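PDB 3E2V: 3'-5'-exonuclease from Saccharomyces cerevisiae, which probably cuts double-stranded DNA as a magnesium-dependent TatD-type nuclease, with both endonuclease and 3'-to-5' exonuclease activity. Local coordinates for residues Lys82-Pro91 with Ser155-Asp165; Tyr15-Phe26 with Leu299-Cys307. All coordinates share one frame; numbering follows the deposited sequence. Where two conformers were deposited one is given.

Contact 1. Residues Lys82-Pro91 with Ser155-Asp165; sequences KLYHTIGVHP and SFRSIGEIGLD
His85, Thr86 and Ile87 pair in parallel with Phe156, Ser158 and Ile159, joining two neighbouring strands of the TIM-type barrel of this TatD nuclease. The ladder is broken by a beta bulge. Before it, His85 N gives a bond to Ser155 O and His85 O takes a straight one (171°) from Arg157 N; after it, Ile87 N bonds Ser158 O and Gly160 N returns to Ile87 O. Thr86 OG1 gives a bond to Gly160 O (2.8 Å), approaching from above that carbonyl's plane; Gly59 N also binds this hydroxyl.

Tyr84 puts ring atom CE1 over the middle of the Arg157 guanidinium, Tyr84 CE1 to Arg157 CZ 3.3 Å, with the planes 33° apart; the arginine chain bends at chi2 (-64°) to lay its own CG against Tyr84 CD1, while NH1 bonds Phe392 O. With an alanine in place of Tyr84, the guanidinium would probably lose the ring against its face and be freer to turn. Ile87 sets CD1 over the middle of the Phe156 ring, 3.6 Å from its centroid, a CH-pi contact. Phe156 CA sits over the His85 ring, whose ND1 is fixed by a bond to Thr86 O in the ring plane.

Beyond the ladder, Glu161 follows a cis peptide; it is seen to bind magnesium in a crystal of this protein, though not joined to the ion in this model. His90 CA makes a CA-H...O contact with Glu161 O at 3.1 Å. Farther on, Pro91 CG packs on Asp165 CB at 3.8 Å, while Asp165 OD2 turns to Arg204 and His202.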
loop_
_atom_site.group_PDB
_atom_site.type_symbol
_atom_site.label_atom_id
_atom_site.label_comp_id
_atom_site.label_asym_id
_atom_site.label_seq_id
_atom_site.Cartn_x
_atom_site.Cartn_y
_atom_site.Cartn_z
ATOM N N LYS A 82 11.055 -9.899 7.223
ATOM C CA LYS A 82 10.103 -9.599 8.270
ATOM C C LYS A 82 8.879 -8.982 7.596
ATOM O O LYS A 82 8.985 -7.944 6.927
ATOM C CB LYS A 82 10.691 -8.652 9.317
ATOM C CG LYS A 82 9.742 -8.319 10.454
ATOM C CD LYS A 82 9.377 -9.545 11.295
ATOM C CE LYS A 82 8.295 -9.224 12.311
ATOM N NZ LYS A 82 7.528 -10.445 12.708
ATOM N N LEU A 83 7.732 -9.640 7.753
ATOM C CA LEU A 83 6.501 -9.177 7.134
ATOM C C LEU A 83 5.568 -8.548 8.139
ATOM O O LEU A 83 5.288 -9.108 9.210
ATOM C CB LEU A 83 5.790 -10.327 6.443
ATOM C CG LEU A 83 6.559 -11.006 5.308
ATOM C CD1 LEU A 83 5.781 -12.195 4.781
ATOM C CD2 LEU A 83 6.848 -10.044 4.179
ATOM N N TYR A 84 5.097 -7.363 7.764
ATOM C CA TYR A 84 4.020 -6.681 8.460
ATOM C C TYR A 84 2.824 -6.579 7.533
ATOM O O TYR A 84 2.927 -6.909 6.365
ATOM C CB TYR A 84 4.485 -5.306 8.947
ATOM C CG TYR A 84 5.705 -5.408 9.834
ATOM C CD1 TYR A 84 5.621 -6.023 11.076
ATOM C CD2 TYR A 84 6.929 -4.917 9.420
ATOM C CE1 TYR A 84 6.736 -6.137 11.900
ATOM C CE2 TYR A 84 8.059 -5.031 10.232
ATOM C CZ TYR A 84 7.956 -5.639 11.465
ATOM O OH TYR A 84 9.083 -5.741 12.260
ATOM N N HIS A 85 1.668 -6.166 8.052
ATOM C CA HIS A 85 0.517 -5.986 7.167
ATOM C C HIS A 85 -0.394 -4.852 7.607
ATOM O O HIS A 85 -0.292 -4.324 8.736
ATOM C CB HIS A 85 -0.289 -7.279 7.075
ATOM C CG HIS A 85 -0.997 -7.602 8.349
ATOM N ND1 HIS A 85 -2.251 -7.113 8.636
ATOM C CD2 HIS A 85 -0.592 -8.281 9.450
ATOM C CE1 HIS A 85 -2.619 -7.530 9.836
ATOM N NE2 HIS A 85 -1.632 -8.246 10.346
ATOM N N THR A 86 -1.303 -4.499 6.704
ATOM C CA THR A 86 -2.306 -3.490 7.009
ATOM C C THR A 86 -3.648 -4.169 7.269
ATOM O O THR A 86 -3.818 -5.382 7.025
ATOM C CB THR A 86 -2.470 -2.483 5.818
ATOM O OG1 THR A 86 -3.207 -3.109 4.755
ATOM C CG2 THR A 86 -1.116 -2.042 5.272
ATOM N N ILE A 87 -4.595 -3.374 7.784
ATOM C CA ILE A 87 -6.021 -3.726 7.886
ATOM C C ILE A 87 -6.839 -2.513 7.486
ATOM O O ILE A 87 -6.632 -1.418 8.002
ATOM C CB ILE A 87 -6.421 -4.122 9.315
ATOM C CG1 ILE A 87 -5.617 -5.343 9.785
ATOM C CG2 ILE A 87 -7.946 -4.377 9.388
ATOM C CD1 ILE A 87 -5.868 -5.716 11.254
ATOM N N GLY A 88 -7.768 -2.718 6.570
ATOM C CA GLY A 88 -8.603 -1.617 6.080
ATOM C C GLY A 88 -9.415 -2.028 4.882
ATOM O O GLY A 88 -9.237 -3.120 4.359
ATOM N N VAL A 89 -10.329 -1.153 4.466
ATOM C CA VAL A 89 -11.166 -1.410 3.282
ATOM C C VAL A 89 -10.943 -0.326 2.237
ATOM O O VAL A 89 -11.174 0.851 2.497
ATOM C CB VAL A 89 -12.671 -1.512 3.631
ATOM C CG1 VAL A 89 -13.493 -1.898 2.412
ATOM C CG2 VAL A 89 -12.874 -2.536 4.729
ATOM N N HIS A 90 -10.458 -0.748 1.077
ATOM C CA HIS A 90 -10.055 0.104 -0.042
ATOM C C HIS A 90 -11.317 0.611 -0.741
ATOM O O HIS A 90 -12.363 -0.030 -0.665
ATOM C CB HIS A 90 -9.231 -0.837 -0.934
ATOM C CG HIS A 90 -8.662 -0.259 -2.185
ATOM N ND1 HIS A 90 -9.429 0.098 -3.270
ATOM C CD2 HIS A 90 -7.375 -0.131 -2.580
ATOM C CE1 HIS A 90 -8.643 0.483 -4.260
ATOM N NE2 HIS A 90 -7.390 0.335 -3.873
ATOM N N PRO A 91 -11.232 1.773 -1.407
ATOM C CA PRO A 91 -12.397 2.265 -2.141
ATOM C C PRO A 91 -13.007 1.239 -3.129
ATOM O O PRO A 91 -14.227 1.308 -3.363
ATOM C CB PRO A 91 -11.864 3.527 -2.851
ATOM C CG PRO A 91 -10.354 3.408 -2.768
ATOM C CD PRO A 91 -10.102 2.720 -1.468
ATOM N N SER A 155 2.111 -8.153 14.052
ATOM C CA SER A 155 2.502 -7.882 12.663
ATOM C C SER A 155 1.613 -6.834 12.012
ATOM O O SER A 155 1.946 -6.350 10.924
ATOM C CB SER A 155 2.435 -9.149 11.805
ATOM O OG SER A 155 3.178 -10.214 12.377
ATOM N N PHE A 156 0.492 -6.498 12.659
ATOM C CA PHE A 156 -0.412 -5.433 12.175
ATOM C C PHE A 156 0.221 -4.076 12.464
ATOM O O PHE A 156 0.331 -3.693 13.637
ATOM C CB PHE A 156 -1.771 -5.572 12.888
ATOM C CG PHE A 156 -2.705 -4.389 12.736
ATOM C CD1 PHE A 156 -2.881 -3.738 11.508
ATOM C CD2 PHE A 156 -3.451 -3.966 13.825
ATOM C CE1 PHE A 156 -3.774 -2.660 11.398
ATOM C CE2 PHE A 156 -4.338 -2.912 13.723
ATOM C CZ PHE A 156 -4.498 -2.237 12.506
ATOM N N ARG A 157 0.642 -3.351 11.423
ATOM C CA ARG A 157 1.430 -2.116 11.637
ATOM C C ARG A 157 0.861 -0.851 11.000
ATOM O O ARG A 157 1.392 0.220 11.239
ATOM C CB ARG A 157 2.885 -2.278 11.151
ATOM C CG ARG A 157 3.742 -3.300 11.917
ATOM C CD ARG A 157 3.951 -2.921 13.375
ATOM N NE ARG A 157 4.731 -3.936 14.092
ATOM C CZ ARG A 157 6.060 -3.937 14.209
ATOM N NH1 ARG A 157 6.795 -2.982 13.652
ATOM N NH2 ARG A 157 6.664 -4.914 14.883
ATOM N N SER A 158 -0.208 -0.954 10.213
ATOM C CA SER A 158 -0.730 0.239 9.544
ATOM C C SER A 158 -2.199 0.042 9.198
ATOM O O SER A 158 -2.616 -1.063 8.842
ATOM C CB SER A 158 0.069 0.505 8.256
ATOM O OG SER A 158 -0.360 1.708 7.602
ATOM N N ILE A 159 -2.982 1.114 9.313
ATOM C CA ILE A 159 -4.397 1.098 8.943
ATOM C C ILE A 159 -4.515 1.539 7.491
ATOM O O ILE A 159 -4.069 2.635 7.139
ATOM C CB ILE A 159 -5.217 1.991 9.907
ATOM C CG1 ILE A 159 -5.269 1.316 11.293
ATOM C CG2 ILE A 159 -6.615 2.259 9.360
ATOM C CD1 ILE A 159 -5.678 2.263 12.440
ATOM N N GLY A 160 -5.101 0.680 6.665
ATOM C CA GLY A 160 -5.222 0.926 5.228
ATOM C C GLY A 160 -5.337 -0.416 4.533
ATOM O O GLY A 160 -5.366 -1.429 5.223
ATOM N N GLU A 161 -5.430 -0.479 3.200
ATOM C CA GLU A 161 -5.478 0.665 2.287
ATOM C C GLU A 161 -6.836 1.341 2.344
ATOM O O GLU A 161 -7.831 0.677 2.070
ATOM C CB GLU A 161 -5.289 0.162 0.858
ATOM C CG GLU A 161 -3.886 -0.234 0.524
ATOM C CD GLU A 161 -3.677 -0.458 -0.961
ATOM O OE1 GLU A 161 -4.029 0.431 -1.768
ATOM O OE2 GLU A 161 -3.153 -1.532 -1.311
ATOM N N ILE A 162 -6.879 2.636 2.669
ATOM C CA ILE A 162 -8.134 3.392 2.632
ATOM C C ILE A 162 -7.943 4.671 1.827
ATOM O O ILE A 162 -6.833 5.203 1.749
ATOM C CB ILE A 162 -8.664 3.709 4.054
ATOM C CG1 ILE A 162 -7.664 4.548 4.858
ATOM C CG2 ILE A 162 -8.982 2.403 4.809
ATOM C CD1 ILE A 162 -8.197 5.015 6.223
ATOM N N GLY A 163 -9.011 5.152 1.207
ATOM C CA GLY A 163 -8.909 6.395 0.465
ATOM C C GLY A 163 -9.951 6.505 -0.610
ATOM O O GLY A 163 -11.093 6.069 -0.430
ATOM N N LEU A 164 -9.543 7.081 -1.737
ATOM C CA LEU A 164 -10.464 7.382 -2.832
ATOM C C LEU A 164 -9.860 6.945 -4.155
ATOM O O LEU A 164 -8.650 7.113 -4.364
ATOM C CB LEU A 164 -10.767 8.884 -2.871
ATOM C CG LEU A 164 -11.385 9.526 -1.630
ATOM C CD1 LEU A 164 -11.594 11.027 -1.837
ATOM C CD2 LEU A 164 -12.724 8.883 -1.319
ATOM N N ASP A 165 -10.687 6.404 -5.050
ATOM C CA ASP A 165 -10.218 5.998 -6.373
ATOM C C ASP A 165 -11.277 6.308 -7.403
ATOM O O ASP A 165 -12.205 5.540 -7.601
ATOM C CB ASP A 165 -9.892 4.503 -6.385
ATOM C CG ASP A 165 -9.154 4.070 -7.653
ATOM O OD1 ASP A 165 -9.309 4.710 -8.708
ATOM O OD2 ASP A 165 -8.394 3.080 -7.584
HETATM O O HOH W 1 5.559 -11.091 10.831
HETATM O O HOH W 2 -11.459 3.580 1.921
#

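Contact 2. Residues Tyr15-Phe26 with Leu299-Cys307; sequences YDIGLNLTDPMF and LLETDAPWC. With MG (magnesium ion), chain E.
Asp16 grips Thr302 with both carboxylate oxygens: OD2 takes the Thr302 hydroxyl on its syn lone pair, OG1 to OD2 2.6 Å, and OD1 takes Thr302 N at 2.9 Å. Gly18 N closes an Asx turn onto the same OD1 from the opposite face of the carboxylate, so two N-H groups hold this oxygen. Thr302 OG1 in turn accepts from Ala304 N, an ST turn.

The backbone N and the ND2 of Asn20 both bond Ala304 O, each at 3.0 Å, and ND2 also reaches Asp303 OD1 at 3.1 Å (164°), meeting that carboxylate from above its plane. Asp303 OD1 binds the magnesium ion at 2.2 Å, alongside His253 and water; Asn20 is thus a second-shell residue that steadies the ligand oxygen. Asn20 OD1 receives a metal-bound water as well as bonding Thr58. Farther out, one water bridges Asp23 OD1 and Trp306 NE1.

Between the strands the backbone link is slight: a weak bond from Ile17 N to Leu300 O, and a water joining Tyr15 O to Leu300 N. Ile17 lays CG1 against Glu301 CB and CD1 against Leu299 CB, while the Glu301 carboxylate goes to His253 and Asn277. At the other end Pro305, after a cis peptide, packs against both Phe26 and Asp23; Phe26 CE2 meets Pro305 CD at 3.7 Å. Met25, bent at chi3 (-109°), brings CE to Trp306 CH2 at 3.5 Å. First and last strands thus meet as in a closed TIM-type barrel, with Asp303, after the last strand, contributing to a metal site at the C-terminal strand ends, as in metallo-dependent hydrolases.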
loop_
_atom_site.group_PDB
_atom_site.type_symbol
_atom_site.label_atom_id
_atom_site.label_comp_id
_atom_site.label_asym_id
_atom_site.label_seq_id
_atom_site.Cartn_x
_atom_site.Cartn_y
_atom_site.Cartn_z
ATOM N N TYR A 15 12.876 -1.810 2.140
ATOM C CA TYR A 15 11.661 -2.042 2.896
ATOM C C TYR A 15 10.518 -1.753 1.935
ATOM O O TYR A 15 10.193 -0.581 1.668
ATOM C CB TYR A 15 11.627 -1.089 4.085
ATOM C CG TYR A 15 10.681 -1.404 5.211
ATOM C CD1 TYR A 15 11.100 -1.173 6.518
ATOM C CD2 TYR A 15 9.369 -1.854 5.001
ATOM C CE1 TYR A 15 10.274 -1.403 7.584
ATOM C CE2 TYR A 15 8.513 -2.117 6.101
ATOM C CZ TYR A 15 9.003 -1.863 7.388
ATOM O OH TYR A 15 8.251 -2.081 8.519
ATOM N N ASP A 16 9.931 -2.822 1.382
ATOM C CA ASP A 16 8.879 -2.660 0.370
ATOM C C ASP A 16 7.571 -2.357 1.074
ATOM O O ASP A 16 7.021 -3.229 1.747
ATOM C CB ASP A 16 8.765 -3.944 -0.461
ATOM C CG ASP A 16 7.836 -3.813 -1.665
ATOM O OD1 ASP A 16 7.052 -2.832 -1.770
ATOM O OD2 ASP A 16 7.897 -4.731 -2.525
ATOM N N ILE A 17 7.075 -1.126 0.948
ATOM C CA ILE A 17 5.831 -0.751 1.660
ATOM C C ILE A 17 4.575 -1.167 0.916
ATOM O O ILE A 17 3.476 -0.944 1.420
ATOM C CB ILE A 17 5.763 0.765 2.012
ATOM C CG1 ILE A 17 5.564 1.631 0.766
ATOM C CG2 ILE A 17 7.028 1.164 2.766
ATOM C CD1 ILE A 17 5.004 3.033 1.057
ATOM N N GLY A 18 4.745 -1.816 -0.241
ATOM C CA GLY A 18 3.610 -2.156 -1.092
ATOM C C GLY A 18 3.704 -3.536 -1.694
ATOM O O GLY A 18 3.846 -3.687 -2.913
ATOM N N LEU A 19 3.611 -4.555 -0.854
ATOM C CA LEU A 19 3.669 -5.905 -1.346
ATOM C C LEU A 19 2.275 -6.551 -1.304
ATOM O O LEU A 19 1.717 -6.786 -0.228
ATOM C CB LEU A 19 4.685 -6.705 -0.521
ATOM C CG LEU A 19 4.818 -8.202 -0.840
ATOM C CD1 LEU A 19 5.071 -8.432 -2.325
ATOM C CD2 LEU A 19 5.950 -8.807 -0.049
ATOM N N ASN A 20 1.700 -6.831 -2.473
ATOM C CA ASN A 20 0.355 -7.427 -2.492
ATOM C C ASN A 20 0.458 -8.941 -2.453
ATOM O O ASN A 20 0.134 -9.631 -3.425
ATOM C CB ASN A 20 -0.385 -6.978 -3.746
ATOM C CG ASN A 20 -0.518 -5.485 -3.824
ATOM O OD1 ASN A 20 -1.346 -4.888 -3.135
ATOM N ND2 ASN A 20 0.304 -4.861 -4.693
ATOM N N LEU A 21 0.956 -9.455 -1.333
ATOM C CA LEU A 21 1.317 -10.868 -1.244
ATOM C C LEU A 21 0.140 -11.826 -1.332
ATOM O O LEU A 21 0.322 -12.989 -1.709
ATOM C CB LEU A 21 2.119 -11.102 0.031
ATOM C CG LEU A 21 2.919 -12.408 0.017
ATOM C CD1 LEU A 21 4.020 -12.405 -1.051
ATOM C CD2 LEU A 21 3.509 -12.669 1.396
ATOM N N THR A 22 -1.060 -11.354 -1.018
ATOM C CA THR A 22 -2.245 -12.195 -1.200
ATOM C C THR A 22 -2.711 -12.309 -2.652
ATOM O O THR A 22 -3.675 -13.040 -2.919
ATOM C CB THR A 22 -3.436 -11.682 -0.388
ATOM O OG1 THR A 22 -3.850 -10.398 -0.895
ATOM C CG2 THR A 22 -3.082 -11.575 1.081
ATOM N N ASP A 23 -2.082 -11.587 -3.587
ATOM C CA ASP A 23 -2.564 -11.613 -4.954
ATOM C C ASP A 23 -2.536 -13.029 -5.527
ATOM O O ASP A 23 -1.578 -13.758 -5.293
ATOM C CB ASP A 23 -1.754 -10.690 -5.844
ATOM C CG ASP A 23 -2.414 -10.521 -7.183
ATOM O OD1 ASP A 23 -3.275 -9.636 -7.306
ATOM O OD2 ASP A 23 -2.127 -11.328 -8.078
ATOM N N PRO A 24 -3.601 -13.436 -6.247
ATOM C CA PRO A 24 -3.589 -14.789 -6.808
ATOM C C PRO A 24 -2.375 -15.188 -7.643
ATOM O O PRO A 24 -2.027 -16.369 -7.657
ATOM C CB PRO A 24 -4.883 -14.834 -7.625
ATOM C CG PRO A 24 -5.793 -13.920 -6.847
ATOM C CD PRO A 24 -4.884 -12.762 -6.514
ATOM N N MET A 25 -1.703 -14.236 -8.288
ATOM C CA MET A 25 -0.520 -14.587 -9.101
ATOM C C MET A 25 0.593 -15.211 -8.237
ATOM O O MET A 25 1.320 -16.104 -8.681
ATOM C CB MET A 25 0.029 -13.365 -9.857
ATOM C CG MET A 25 -0.815 -12.926 -11.041
ATOM S SD MET A 25 0.049 -11.676 -12.113
ATOM C CE MET A 25 -0.927 -10.263 -11.706
ATOM N N PHE A 26 0.705 -14.748 -6.990
ATOM C CA PHE A 26 1.701 -15.293 -6.068
ATOM C C PHE A 26 1.329 -16.684 -5.554
ATOM O O PHE A 26 2.142 -17.386 -4.935
ATOM C CB PHE A 26 1.964 -14.326 -4.910
ATOM C CG PHE A 26 2.604 -13.038 -5.345
ATOM C CD1 PHE A 26 3.637 -13.046 -6.277
ATOM C CD2 PHE A 26 2.178 -11.810 -4.818
ATOM C CE1 PHE A 26 4.239 -11.845 -6.686
ATOM C CE2 PHE A 26 2.777 -10.613 -5.197
ATOM C CZ PHE A 26 3.810 -10.629 -6.138
ATOM N N LEU A 299 9.057 7.221 -0.002
ATOM C CA LEU A 299 9.171 5.813 0.384
ATOM C C LEU A 299 9.129 4.943 -0.854
ATOM O O LEU A 299 8.490 5.300 -1.839
ATOM C CB LEU A 299 8.033 5.413 1.330
ATOM C CG LEU A 299 7.876 6.328 2.547
ATOM C CD1 LEU A 299 6.690 5.856 3.362
ATOM C CD2 LEU A 299 9.149 6.381 3.414
ATOM N N LEU A 300 9.842 3.817 -0.816
ATOM C CA LEU A 300 9.939 2.944 -1.988
ATOM C C LEU A 300 9.030 1.734 -1.834
ATOM O O LEU A 300 8.825 1.216 -0.725
ATOM C CB LEU A 300 11.387 2.463 -2.150
ATOM C CG LEU A 300 12.437 3.542 -2.396
ATOM C CD1 LEU A 300 13.852 2.941 -2.346
ATOM C CD2 LEU A 300 12.162 4.146 -3.756
ATOM N N GLU A 301 8.514 1.259 -2.966
ATOM C CA GLU A 301 7.610 0.112 -2.996
ATOM C C GLU A 301 7.630 -0.470 -4.378
ATOM O O GLU A 301 8.021 0.212 -5.342
ATOM C CB GLU A 301 6.165 0.500 -2.643
ATOM C CG GLU A 301 5.803 1.930 -3.019
ATOM C CD GLU A 301 4.298 2.139 -3.153
ATOM O OE1 GLU A 301 3.660 1.387 -3.914
ATOM O OE2 GLU A 301 3.774 3.066 -2.516
ATOM N N THR A 302 7.227 -1.736 -4.482
ATOM C CA THR A 302 7.100 -2.360 -5.805
ATOM C C THR A 302 5.663 -2.406 -6.314
ATOM O O THR A 302 5.421 -2.373 -7.529
ATOM C CB THR A 302 7.635 -3.818 -5.859
ATOM O OG1 THR A 302 6.920 -4.646 -4.923
ATOM C CG2 THR A 302 9.142 -3.878 -5.632
ATOM N N ASP A 303 4.691 -2.491 -5.400
ATOM C CA ASP A 303 3.294 -2.817 -5.769
ATOM C C ASP A 303 3.196 -4.193 -6.423
ATOM O O ASP A 303 2.199 -4.488 -7.104
ATOM C CB ASP A 303 2.647 -1.724 -6.645
ATOM C CG ASP A 303 1.147 -1.671 -6.474
ATOM O OD1 ASP A 303 0.671 -1.850 -5.324
ATOM O OD2 ASP A 303 0.441 -1.443 -7.486
ATOM N N ALA A 304 4.202 -5.040 -6.187
ATOM C CA ALA A 304 4.192 -6.386 -6.795
ATOM C C ALA A 304 2.844 -7.078 -6.488
ATOM O O ALA A 304 2.327 -6.983 -5.365
ATOM C CB ALA A 304 5.333 -7.184 -6.281
ATOM N N PRO A 305 2.253 -7.774 -7.464
ATOM C CA PRO A 305 2.805 -8.162 -8.763
ATOM C C PRO A 305 2.670 -7.132 -9.880
ATOM O O PRO A 305 3.008 -7.443 -11.027
ATOM C CB PRO A 305 1.967 -9.388 -9.117
ATOM C CG PRO A 305 0.598 -9.007 -8.616
ATOM C CD PRO A 305 0.873 -8.287 -7.280
ATOM N N TRP A 306 2.150 -5.951 -9.561
ATOM C CA TRP A 306 1.942 -4.870 -10.525
ATOM C C TRP A 306 3.180 -3.996 -10.657
ATOM O O TRP A 306 4.170 -4.180 -9.938
ATOM C CB TRP A 306 0.768 -4.001 -10.053
ATOM C CG TRP A 306 -0.387 -4.835 -9.575
ATOM C CD1 TRP A 306 -0.871 -4.927 -8.293
ATOM C CD2 TRP A 306 -1.183 -5.713 -10.368
ATOM N NE1 TRP A 306 -1.925 -5.803 -8.249
ATOM C CE2 TRP A 306 -2.141 -6.304 -9.507
ATOM C CE3 TRP A 306 -1.190 -6.056 -11.730
ATOM C CZ2 TRP A 306 -3.094 -7.228 -9.963
ATOM C CZ3 TRP A 306 -2.142 -6.973 -12.186
ATOM C CH2 TRP A 306 -3.080 -7.545 -11.300
ATOM N N CYS A 307 3.128 -3.072 -11.618
ATOM C CA CYS A 307 4.109 -1.987 -11.724
ATOM C C CYS A 307 5.526 -2.410 -12.095
ATOM O O CYS A 307 6.509 -1.772 -11.690
ATOM C CB CYS A 307 4.091 -1.119 -10.463
ATOM S SG CYS A 307 2.473 -0.337 -10.154
HETATM MG MG MG E . -1.272 -0.874 -4.747
HETATM O O HOH W 3 10.849 2.289 1.407
HETATM O O HOH W 4 -1.492 -2.146 -3.144
HETATM O O HOH W 5 -3.116 -7.250 -6.050
HETATM O O HOH W 6 -2.207 -2.346 -5.846
HETATM O O HOH W 7 -1.433 0.307 -6.366
HETATM O O HOH W 8 -3.547 0.265 -4.336
#

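In the fold
Both contacts are buried and belong to the same eight-stranded parallel barrel, their centres about 13 Å apart. Contact 1 joins the neighbouring strands 82-87 and 156-165; contact 2 brings the first strand, 14-16, to the last, 298-300, and along the chain encloses contact 1. Backbone pairing, shifted by a bulge, dominates contact 1, whereas contact 2 relies on carboxylate, hydroxyl and amide side chains, with little strand pairing. They touch where Tyr84 CD2 packs on Tyr15 OH at 3.3 Å. Both border the metal centre: contact 2 gives Asp303, bound to magnesium here, and contact 1 carries Glu161, a ligand in a crystal of this protein but not bound in this model.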